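Local coordinates for protein probable UbiX-like flavin prenyltransferase (Escherichia coli, PDB 1SBZ) that probably prenylates reduced FMN with dimethylallyl phosphate, making the prenyl-FMN cofactor of a partner phenolic acid decarboxylase, at residues 33-37 with 38-42; 48-51 with 52-55; 125-128 with 129-132; 155-158 with 159-162. All coordinates share one frame; numbering follows the deposited sequence.

Interaction 1 (33-37 with 38-42); sequences LVMSK and WAKTT. With FMN (flavin mononucleotide), chain H.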
loop_
_atom_site.group_PDB
_atom_site.type_symbol
_atom_site.label_atom_id
_atom_site.label_comp_id
_atom_site.label_asym_id
_atom_site.label_seq_id
_atom_site.Cartn_x
_atom_site.Cartn_y
_atom_site.Cartn_z
ATOM N N LEU D 33 -21.621 27.575 -17.406
ATOM C CA LEU D 33 -20.445 28.148 -16.762
ATOM C C LEU D 33 -20.639 28.312 -15.262
ATOM O O LEU D 33 -21.712 28.704 -14.805
ATOM C CB LEU D 33 -20.096 29.502 -17.399
ATOM C CG LEU D 33 -19.049 30.413 -16.738
ATOM C CD1 LEU D 33 -17.668 29.758 -16.726
ATOM C CD2 LEU D 33 -18.998 31.751 -17.448
ATOM N N VAL D 34 -19.597 27.986 -14.498
ATOM C CA VAL D 34 -19.542 28.325 -13.077
ATOM C C VAL D 34 -18.205 28.997 -12.786
ATOM O O VAL D 34 -17.156 28.355 -12.856
ATOM C CB VAL D 34 -19.714 27.088 -12.158
ATOM C CG1 VAL D 34 -20.001 27.523 -10.733
ATOM C CG2 VAL D 34 -20.827 26.196 -12.642
HETATM N N MSE D 35 -18.243 30.291 -12.481
HETATM C CA MSE D 35 -17.038 31.029 -12.098
HETATM C C MSE D 35 -16.960 31.128 -10.577
HETATM O O MSE D 35 -17.912 31.573 -9.936
HETATM C CB MSE D 35 -17.037 32.443 -12.691
HETATM C CG MSE D 35 -16.934 32.521 -14.196
HETATM SE SE MSE D 35 -17.153 34.373 -14.835
HETATM C CE MSE D 35 -19.049 34.593 -14.376
ATOM N N SER D 36 -15.831 30.709 -10.004
ATOM C CA SER D 36 -15.608 30.848 -8.566
ATOM C C SER D 36 -15.397 32.319 -8.224
ATOM O O SER D 36 -15.163 33.125 -9.116
ATOM C CB SER D 36 -14.383 30.042 -8.138
ATOM O OG SER D 36 -13.193 30.649 -8.604
ATOM N N LYS D 37 -15.472 32.662 -6.940
ATOM C CA LYS D 37 -15.181 34.021 -6.491
ATOM C C LYS D 37 -13.799 34.473 -6.981
ATOM O O LYS D 37 -13.646 35.572 -7.519
ATOM C CB LYS D 37 -15.284 34.116 -4.964
ATOM C CG LYS D 37 -15.178 35.536 -4.395
ATOM C CD LYS D 37 -13.802 35.801 -3.785
ATOM C CE LYS D 37 -13.636 37.265 -3.343
ATOM N NZ LYS D 37 -14.787 37.766 -2.508
ATOM N N TRP D 38 -12.799 33.613 -6.825
ATOM C CA TRP D 38 -11.441 34.002 -7.201
ATOM C C TRP D 38 -11.183 34.035 -8.708
ATOM O O TRP D 38 -10.317 34.775 -9.166
ATOM C CB TRP D 38 -10.392 33.206 -6.412
ATOM C CG TRP D 38 -10.354 33.670 -4.990
ATOM C CD1 TRP D 38 -10.886 33.036 -3.900
ATOM C CD2 TRP D 38 -9.808 34.904 -4.506
ATOM N NE1 TRP D 38 -10.680 33.785 -2.766
ATOM C CE2 TRP D 38 -10.028 34.942 -3.108
ATOM C CE3 TRP D 38 -9.140 35.984 -5.109
ATOM C CZ2 TRP D 38 -9.600 36.012 -2.303
ATOM C CZ3 TRP D 38 -8.720 37.051 -4.306
ATOM C CH2 TRP D 38 -8.950 37.050 -2.917
ATOM N N ALA D 39 -11.956 33.263 -9.474
ATOM C CA ALA D 39 -11.889 33.322 -10.935
ATOM C C ALA D 39 -12.313 34.698 -11.435
ATOM O O ALA D 39 -11.691 35.253 -12.339
ATOM C CB ALA D 39 -12.747 32.249 -11.556
ATOM N N LYS D 40 -13.366 35.248 -10.832
ATOM C CA LYS D 40 -13.838 36.601 -11.154
ATOM C C LYS D 40 -12.747 37.651 -10.972
ATOM O O LYS D 40 -12.550 38.493 -11.840
ATOM C CB LYS D 40 -15.076 36.950 -10.325
ATOM C CG LYS D 40 -16.268 36.060 -10.637
ATOM C CD LYS D 40 -17.458 36.369 -9.727
ATOM C CE LYS D 40 -18.672 35.540 -10.119
ATOM N NZ LYS D 40 -18.718 34.199 -9.459
ATOM N N THR D 41 -12.035 37.576 -9.849
ATOM C CA THR D 41 -10.885 38.428 -9.568
ATOM C C THR D 41 -9.781 38.255 -10.620
ATOM O O THR D 41 -9.178 39.230 -11.085
ATOM C CB THR D 41 -10.322 38.081 -8.173
ATOM O OG1 THR D 41 -11.344 38.242 -7.174
ATOM C CG2 THR D 41 -9.245 39.073 -7.759
ATOM N N THR D 42 -9.518 37.003 -10.978
ATOM C CA THR D 42 -8.453 36.660 -11.917
ATOM C C THR D 42 -8.814 37.106 -13.343
ATOM O O THR D 42 -7.963 37.610 -14.077
ATOM C CB THR D 42 -8.140 35.132 -11.818
ATOM O OG1 THR D 42 -7.375 34.882 -10.626
ATOM C CG2 THR D 42 -7.187 34.685 -12.890
HETATM N N1 FMN H . -3.706 29.067 -6.972
HETATM C C2 FMN H . -3.192 27.980 -7.641
HETATM O O2 FMN H . -3.406 26.866 -7.179
HETATM N N3 FMN H . -2.454 28.156 -8.796
HETATM C C4 FMN H . -2.238 29.439 -9.286
HETATM O O4 FMN H . -1.808 29.566 -10.437
HETATM C C4A FMN H . -2.768 30.547 -8.600
HETATM N N5 FMN H . -2.579 31.842 -9.056
HETATM C C5A FMN H . -3.120 32.919 -8.363
HETATM C C6 FMN H . -2.932 34.224 -8.830
HETATM C C7 FMN H . -3.477 35.316 -8.138
HETATM C C7M FMN H . -3.575 36.637 -8.858
HETATM C C8 FMN H . -4.215 35.096 -6.968
HETATM C C8M FMN H . -5.034 36.196 -6.334
HETATM C C9 FMN H . -4.399 33.797 -6.509
HETATM C C9A FMN H . -3.859 32.705 -7.200
HETATM N N10 FMN H . -4.047 31.408 -6.730
HETATM C C10 FMN H . -3.502 30.344 -7.430
HETATM C "C1'" FMN H . -4.599 31.185 -5.347
HETATM C "C2'" FMN H . -6.069 30.788 -5.441
HETATM O "O2'" FMN H . -6.780 31.789 -6.140
HETATM C "C3'" FMN H . -6.687 30.517 -4.064
HETATM O "O3'" FMN H . -6.164 29.304 -3.542
HETATM C "C4'" FMN H . -8.220 30.474 -4.077
HETATM O "O4'" FMN H . -8.724 30.073 -2.817
HETATM C "C5'" FMN H . -8.779 29.524 -5.130
HETATM O "O5'" FMN H . -10.174 29.361 -4.938
HETATM P P FMN H . -11.053 28.765 -6.149
HETATM O O1P FMN H . -11.114 29.827 -7.229
HETATM O O2P FMN H . -12.410 28.446 -5.596
HETATM O O3P FMN H . -10.385 27.511 -6.679
#

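Interaction 2 (48-51 with 52-55); sequences PYSA and RDVA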
loop_
_atom_site.group_PDB
_atom_site.type_symbol
_atom_site.label_atom_id
_atom_site.label_comp_id
_atom_site.label_asym_id
_atom_site.label_seq_id
_atom_site.Cartn_x
_atom_site.Cartn_y
_atom_site.Cartn_z
ATOM N N PRO D 48 -9.134 41.865 -20.399
ATOM C CA PRO D 48 -9.865 43.127 -20.491
ATOM C C PRO D 48 -11.371 42.938 -20.272
ATOM O O PRO D 48 -12.120 43.914 -20.305
ATOM C CB PRO D 48 -9.589 43.579 -21.924
ATOM C CG PRO D 48 -9.445 42.310 -22.682
ATOM C CD PRO D 48 -8.775 41.347 -21.736
ATOM N N TYR D 49 -11.800 41.697 -20.040
ATOM C CA TYR D 49 -13.214 41.390 -19.824
ATOM C C TYR D 49 -13.561 41.474 -18.350
ATOM O O TYR D 49 -12.698 41.287 -17.494
ATOM C CB TYR D 49 -13.553 39.990 -20.346
ATOM C CG TYR D 49 -13.172 39.766 -21.790
ATOM C CD1 TYR D 49 -12.029 39.045 -22.127
ATOM C CD2 TYR D 49 -13.950 40.286 -22.823
ATOM C CE1 TYR D 49 -11.675 38.844 -23.458
ATOM C CE2 TYR D 49 -13.605 40.094 -24.150
ATOM C CZ TYR D 49 -12.471 39.373 -24.464
ATOM O OH TYR D 49 -12.132 39.181 -25.785
ATOM N N SER D 50 -14.822 41.779 -18.062
ATOM C CA SER D 50 -15.344 41.666 -16.710
ATOM C C SER D 50 -15.934 40.266 -16.559
ATOM O O SER D 50 -16.014 39.513 -17.531
ATOM C CB SER D 50 -16.428 42.713 -16.459
ATOM O OG SER D 50 -17.664 42.297 -17.019
ATOM N N ALA D 51 -16.356 39.926 -15.344
ATOM C CA ALA D 51 -16.993 38.638 -15.086
ATOM C C ALA D 51 -18.296 38.507 -15.872
ATOM O O ALA D 51 -18.602 37.435 -16.399
ATOM C CB ALA D 51 -17.232 38.448 -13.591
ATOM N N ARG D 52 -19.045 39.604 -15.962
ATOM C CA ARG D 52 -20.304 39.626 -16.705
ATOM C C ARG D 52 -20.103 39.440 -18.208
ATOM O O ARG D 52 -20.900 38.765 -18.858
ATOM C CB ARG D 52 -21.100 40.900 -16.411
ATOM C CG ARG D 52 -21.989 40.792 -15.180
ATOM C CD ARG D 52 -21.487 41.521 -13.941
ATOM N NE ARG D 52 -20.069 41.297 -13.631
ATOM C CZ ARG D 52 -19.161 42.265 -13.459
ATOM N NH1 ARG D 52 -19.505 43.552 -13.547
ATOM N NH2 ARG D 52 -17.905 41.938 -13.183
ATOM N N ASP D 53 -19.040 40.038 -18.749
ATOM C CA ASP D 53 -18.622 39.796 -20.131
ATOM C C ASP D 53 -18.404 38.310 -20.394
ATOM O O ASP D 53 -18.821 37.785 -21.426
ATOM C CB ASP D 53 -17.316 40.527 -20.434
ATOM C CG ASP D 53 -17.504 42.012 -20.648
ATOM O OD1 ASP D 53 -18.604 42.442 -21.052
ATOM O OD2 ASP D 53 -16.585 42.827 -20.452
ATOM N N VAL D 54 -17.729 37.645 -19.458
ATOM C CA VAL D 54 -17.442 36.212 -19.576
ATOM C C VAL D 54 -18.725 35.395 -19.404
ATOM O O VAL D 54 -18.972 34.459 -20.162
ATOM C CB VAL D 54 -16.343 35.769 -18.576
ATOM C CG1 VAL D 54 -16.184 34.247 -18.561
ATOM C CG2 VAL D 54 -15.021 36.433 -18.925
ATOM N N ALA D 55 -19.550 35.771 -18.430
ATOM C CA ALA D 55 -20.837 35.111 -18.228
ATOM C C ALA D 55 -21.665 35.111 -19.519
ATOM O O ALA D 55 -22.315 34.116 -19.849
ATOM C CB ALA D 55 -21.605 35.771 -17.094
#

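Interaction 3 (125-128 with 129-132); sequences PLST and IHLE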
loop_
_atom_site.group_PDB
_atom_site.type_symbol
_atom_site.label_atom_id
_atom_site.label_comp_id
_atom_site.label_asym_id
_atom_site.label_seq_id
_atom_site.Cartn_x
_atom_site.Cartn_y
_atom_site.Cartn_z
ATOM N N PRO D 125 6.060 25.850 -8.650
ATOM C CA PRO D 125 6.258 24.410 -8.862
ATOM C C PRO D 125 5.059 23.604 -8.376
ATOM O O PRO D 125 4.170 24.153 -7.713
ATOM C CB PRO D 125 7.455 24.087 -7.957
ATOM C CG PRO D 125 8.125 25.399 -7.705
ATOM C CD PRO D 125 7.013 26.398 -7.664
ATOM N N LEU D 126 5.039 22.321 -8.727
ATOM C CA LEU D 126 4.091 21.365 -8.176
ATOM C C LEU D 126 4.717 20.680 -6.961
ATOM O O LEU D 126 5.885 20.310 -6.983
ATOM C CB LEU D 126 3.690 20.332 -9.242
ATOM C CG LEU D 126 2.862 20.912 -10.395
ATOM C CD1 LEU D 126 2.588 19.873 -11.482
ATOM C CD2 LEU D 126 1.557 21.484 -9.848
ATOM N N SER D 127 3.949 20.543 -5.890
ATOM C CA SER D 127 4.444 19.891 -4.690
ATOM C C SER D 127 3.942 18.454 -4.643
ATOM O O SER D 127 3.186 18.021 -5.514
ATOM C CB SER D 127 3.979 20.653 -3.447
ATOM O OG SER D 127 2.597 20.421 -3.223
ATOM N N THR D 128 4.353 17.721 -3.615
ATOM C CA THR D 128 3.901 16.345 -3.409
ATOM C C THR D 128 2.384 16.249 -3.273
ATOM O O THR D 128 1.775 15.318 -3.797
ATOM C CB THR D 128 4.613 15.723 -2.177
ATOM O OG1 THR D 128 6.012 15.640 -2.447
ATOM C CG2 THR D 128 4.231 14.247 -1.994
ATOM N N ILE D 129 1.778 17.209 -2.588
ATOM C CA ILE D 129 0.320 17.213 -2.416
ATOM C C ILE D 129 -0.377 17.405 -3.764
ATOM O O ILE D 129 -1.289 16.659 -4.090
ATOM C CB ILE D 129 -0.145 18.297 -1.410
ATOM C CG1 ILE D 129 0.471 18.062 -0.035
ATOM C CG2 ILE D 129 -1.700 18.297 -1.308
ATOM C CD1 ILE D 129 0.340 19.268 0.920
ATOM N N HIS D 130 0.057 18.398 -4.535
ATOM C CA HIS D 130 -0.505 18.634 -5.865
ATOM C C HIS D 130 -0.445 17.345 -6.684
ATOM O O HIS D 130 -1.438 16.924 -7.254
ATOM C CB HIS D 130 0.248 19.760 -6.589
ATOM C CG HIS D 130 0.304 21.049 -5.822
ATOM N ND1 HIS D 130 1.332 21.956 -5.966
ATOM C CD2 HIS D 130 -0.549 21.588 -4.916
ATOM C CE1 HIS D 130 1.118 22.995 -5.175
ATOM N NE2 HIS D 130 -0.022 22.798 -4.529
ATOM N N LEU D 131 0.730 16.715 -6.708
ATOM C CA LEU D 131 0.937 15.507 -7.486
ATOM C C LEU D 131 0.102 14.297 -7.003
ATOM O O LEU D 131 -0.389 13.521 -7.827
ATOM C CB LEU D 131 2.444 15.203 -7.595
ATOM C CG LEU D 131 3.182 16.287 -8.405
ATOM C CD1 LEU D 131 4.690 16.265 -8.174
ATOM C CD2 LEU D 131 2.851 16.145 -9.896
ATOM N N GLU D 132 -0.052 14.153 -5.684
ATOM C CA GLU D 132 -0.886 13.097 -5.093
ATOM C C GLU D 132 -2.323 13.237 -5.544
ATOM O O GLU D 132 -2.944 12.264 -5.960
ATOM C CB GLU D 132 -0.911 13.199 -3.567
ATOM C CG GLU D 132 0.199 12.501 -2.821
ATOM C CD GLU D 132 0.101 12.737 -1.318
ATOM O OE1 GLU D 132 0.590 11.874 -0.556
ATOM O OE2 GLU D 132 -0.456 13.791 -0.899
#

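Interaction 4 (155-158 with 159-162); sequences PETV and DDIV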
loop_
_atom_site.group_PDB
_atom_site.type_symbol
_atom_site.label_atom_id
_atom_site.label_comp_id
_atom_site.label_asym_id
_atom_site.label_seq_id
_atom_site.Cartn_x
_atom_site.Cartn_y
_atom_site.Cartn_z
ATOM N N PRO D 155 5.320 29.267 -32.036
ATOM C CA PRO D 155 4.485 30.334 -31.493
ATOM C C PRO D 155 5.262 31.646 -31.365
ATOM O O PRO D 155 6.494 31.642 -31.224
ATOM C CB PRO D 155 4.105 29.808 -30.105
ATOM C CG PRO D 155 5.203 28.872 -29.753
ATOM C CD PRO D 155 5.551 28.197 -31.046
ATOM N N GLU D 156 4.533 32.755 -31.412
ATOM C CA GLU D 156 5.135 34.079 -31.347
ATOM C C GLU D 156 4.555 34.858 -30.179
ATOM O O GLU D 156 5.276 35.555 -29.454
ATOM C CB GLU D 156 4.887 34.828 -32.661
ATOM C CG GLU D 156 5.661 34.263 -33.845
ATOM C CD GLU D 156 7.013 34.922 -34.015
ATOM O OE1 GLU D 156 7.053 36.041 -34.578
ATOM O OE2 GLU D 156 8.035 34.327 -33.592
ATOM N N THR D 157 3.246 34.725 -29.990
ATOM C CA THR D 157 2.538 35.499 -28.983
ATOM C C THR D 157 1.913 34.581 -27.946
ATOM O O THR D 157 1.843 33.360 -28.130
ATOM C CB THR D 157 1.428 36.342 -29.632
ATOM O OG1 THR D 157 0.421 35.470 -30.153
ATOM C CG2 THR D 157 1.938 37.092 -30.863
ATOM N N VAL D 158 1.444 35.195 -26.868
ATOM C CA VAL D 158 0.712 34.509 -25.816
ATOM C C VAL D 158 -0.564 33.874 -26.368
ATOM O O VAL D 158 -0.883 32.734 -26.026
ATOM C CB VAL D 158 0.406 35.470 -24.651
ATOM C CG1 VAL D 158 -0.582 34.860 -23.676
ATOM C CG2 VAL D 158 1.695 35.847 -23.932
ATOM N N ASP D 159 -1.273 34.611 -27.229
ATOM C CA ASP D 159 -2.454 34.094 -27.929
ATOM C C ASP D 159 -2.160 32.761 -28.630
ATOM O O ASP D 159 -2.969 31.836 -28.561
ATOM C CB ASP D 159 -2.955 35.110 -28.971
ATOM C CG ASP D 159 -3.769 36.253 -28.364
ATOM O OD1 ASP D 159 -3.898 36.349 -27.124
ATOM O OD2 ASP D 159 -4.326 37.118 -29.079
ATOM N N ASP D 160 -1.010 32.674 -29.307
ATOM C CA ASP D 160 -0.565 31.434 -29.954
ATOM C C ASP D 160 -0.571 30.254 -28.980
ATOM O O ASP D 160 -1.063 29.174 -29.306
ATOM C CB ASP D 160 0.848 31.579 -30.530
ATOM C CG ASP D 160 0.897 32.379 -31.830
ATOM O OD1 ASP D 160 -0.118 32.446 -32.548
ATOM O OD2 ASP D 160 1.943 32.952 -32.216
ATOM N N ILE D 161 -0.017 30.478 -27.790
ATOM C CA ILE D 161 0.067 29.449 -26.758
ATOM C C ILE D 161 -1.314 29.117 -26.182
ATOM O O ILE D 161 -1.657 27.944 -26.032
ATOM C CB ILE D 161 1.078 29.866 -25.659
ATOM C CG1 ILE D 161 2.498 29.870 -26.236
ATOM C CG2 ILE D 161 0.993 28.935 -24.437
ATOM C CD1 ILE D 161 3.527 30.498 -25.329
ATOM N N VAL D 162 -2.102 30.149 -25.883
ATOM C CA VAL D 162 -3.453 29.965 -25.346
ATOM C C VAL D 162 -4.312 29.105 -26.281
ATOM O O VAL D 162 -4.963 28.157 -25.837
ATOM C CB VAL D 162 -4.146 31.323 -25.061
ATOM C CG1 VAL D 162 -5.631 31.134 -24.746
ATOM C CG2 VAL D 162 -3.453 32.051 -23.918
#

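Interaction 1 (33-37 with 38-42)
One face of the Trp38 indole carries the aliphatic chain of Lys37: CD lies over the face, 3.9 Å from the centroid of the five-membered ring, a CH-pi contact. The two side chains run next to each other in the same direction, and the bend at chi2 (-103°) folds the lysine over the ring. Its NZ is 5.8 Å from the centroid of the Trp38 six-membered ring, at most a weak cation-pi attraction. The ribityl chain of FMN approaches the indole obliquely, with C4' 3.7 Å from Trp38 CD1, and Ala65 of a second subunit packs on the same residue. Ser36 is the N-cap of helix 37-46. With chi1 at 71° its OG sits between the backbone N and the carbonyl carbon, where it accepts from Ala39 N at 3.0 Å and donates a hydrogen bond to FMN O1P at 2.6 Å. Lys40 reaches back to the strand end: its NZ bonds Met35 O at 2.8 Å from above the carbonyl plane, 48° out of it. Lys40 N also bonds Ser36 O at 3.3 Å. The N-cap that follows strand 30-35 thus meets the cofactor phosphate, as part of the FMN pocket of this UbiX/PAD1-family flavoprotein.

Interaction 2 (48-51 with 52-55)
A capping box starts helix 51-55, with Ser50 at the N-cap and Asp53 three residues on, each side chain bonded to the other's backbone NH. Ser50 OG accepts from Asp53 N at 3.2 Å, and the N-H points almost straight at it (170°). In return Ser50 N donates to Asp53 OD2 at 3.1 Å, nearly straight at 175°; the carboxylate oxygen is met on its anti side, somewhat out of the carboxylate plane. Asp53 CG stands beside its own backbone N (chi1 -76°), which turns the carboxylate back toward the loop. The first helical turn then closes through Val54 N to Ser50 O and Ala55 N to Ala51 O, the latter 2.8 Å long. Beside the box, Tyr49 CB rests against Asp53 CB at 3.8 Å and makes an apolar contact with Val54 CG2 at 4.1 Å. Tyr49 and Val54 both pack on helix 13-24 as well. In the chain this short helix stands between helix 37-46 and strand 60-62, outermost in this chain's parallel sheet. Arg52 bends at chi2 and chi3 and folds back across the N-cap, one guanidinium face lying over Ser50 OG, which is 3.9 Å from Arg52 CZ. The polar end of the arginine is engaged by helix 37-46, where Arg52 NH2 makes a salt bridge to Glu44 OE2.

Interaction 3 (125-128 with 129-132)
Aromatic contact centres on His130, whose ring lies with one face against the Ser127 side chain: OG stands over the ring centre, 3.5 Å from His130 CG, and Ser127 CB makes a CH-pi contact 4.2 Å from the ring centroid. His130 CG lies beside its own backbone N (chi1 -55°), which brings the ring back to Ser127. Leu126 CA comes to the ring edge in its plane, 3.6 Å from His130 ND1. Ser127 N is 3.0 Å from the same ND1. Ser127 is the N-cap of helix 128-139; its OG takes a weak hydrogen bond from Ile129 N, 3.4 Å long and bent to 125°. The backbone closes the first turn more firmly, Leu131 N to Ser127 O at 3.0 Å and Glu132 N to Thr128 O at 2.9 Å. Apolar packing comes from Leu126, which crosses Leu131 at about a right angle, CD1 to CD2 4.1 Å apart, while its other methyl, CD2, touches His130 CB. Polar ends on the helix turn outward to other subunits: His130 NE2 bonds Asp108 of a second subunit, and Glu132 bridges Arg95 of that subunit and Arg139 of a third. The cap thus joins the loop after strand 116-121 to helix 128-139, where two neighbouring copies pack in the dodecamer.

Interaction 4 (155-158 with 159-162)
Asp160 OD2 is gripped by two backbone NH groups in succession, Glu156 N at 2.7 Å and Thr157 N at 3.1 Å. The second bond belongs to a capping box at the start of helix 158-170, in which Thr157 is the N-cap; in return its OG1 accepts from Asp160 N at 3.3 Å. The first donor comes in on the anti lone pair of OD2, whereas the second approaches from above the carboxylate plane, 44° out of it. The two bonds limit the rotation of the carboxylate, and the NH dipoles, with a long, weak ion pair from Asp160 OD1 to Arg181, would probably favour its charged form. Thr157 keeps OG1 between its backbone N and carbonyl carbon (chi1 67°), the orientation that lets it face the backbone N-H of Asp160. Behind the box the loop packs against the helix: Pro155 CB sits 3.7 Å from Asp160 CB and 4.2 Å from Ile161 CG1. A third subunit packs on the contact, its Phe151 on Val158 and Val162 and its Ile161 on Ile161. One turn into the helix, Val162 N bonds Val158 O at 2.9 Å, and the two valine side chains cross obliquely with Val158 CG1 4.0 Å from Val162 CG2.

How the interactions relate
All four contacts are helix starts with a hydroxyl N-cap, but they stand at different distances from the flavin. Interaction 1 bonds the FMN phosphate through Ser36. Interaction 2 touches it, with centres about 10 Å apart: Met35 CE lies 3.5 Å from Ala51 O and SE of selenomethionine Met35 3.9 Å from Val54 CG1, so the second cap backs strand 30-35, which leads into Ser36. The side chain of His130 in interaction 3 is about 6 Å from a bound FMN, against about 12 Å for Ala51 in interaction 2 and about 11 Å for Pro155 in interaction 4. Interactions 3 and 4, centres about 27 Å apart, both meet a third subunit.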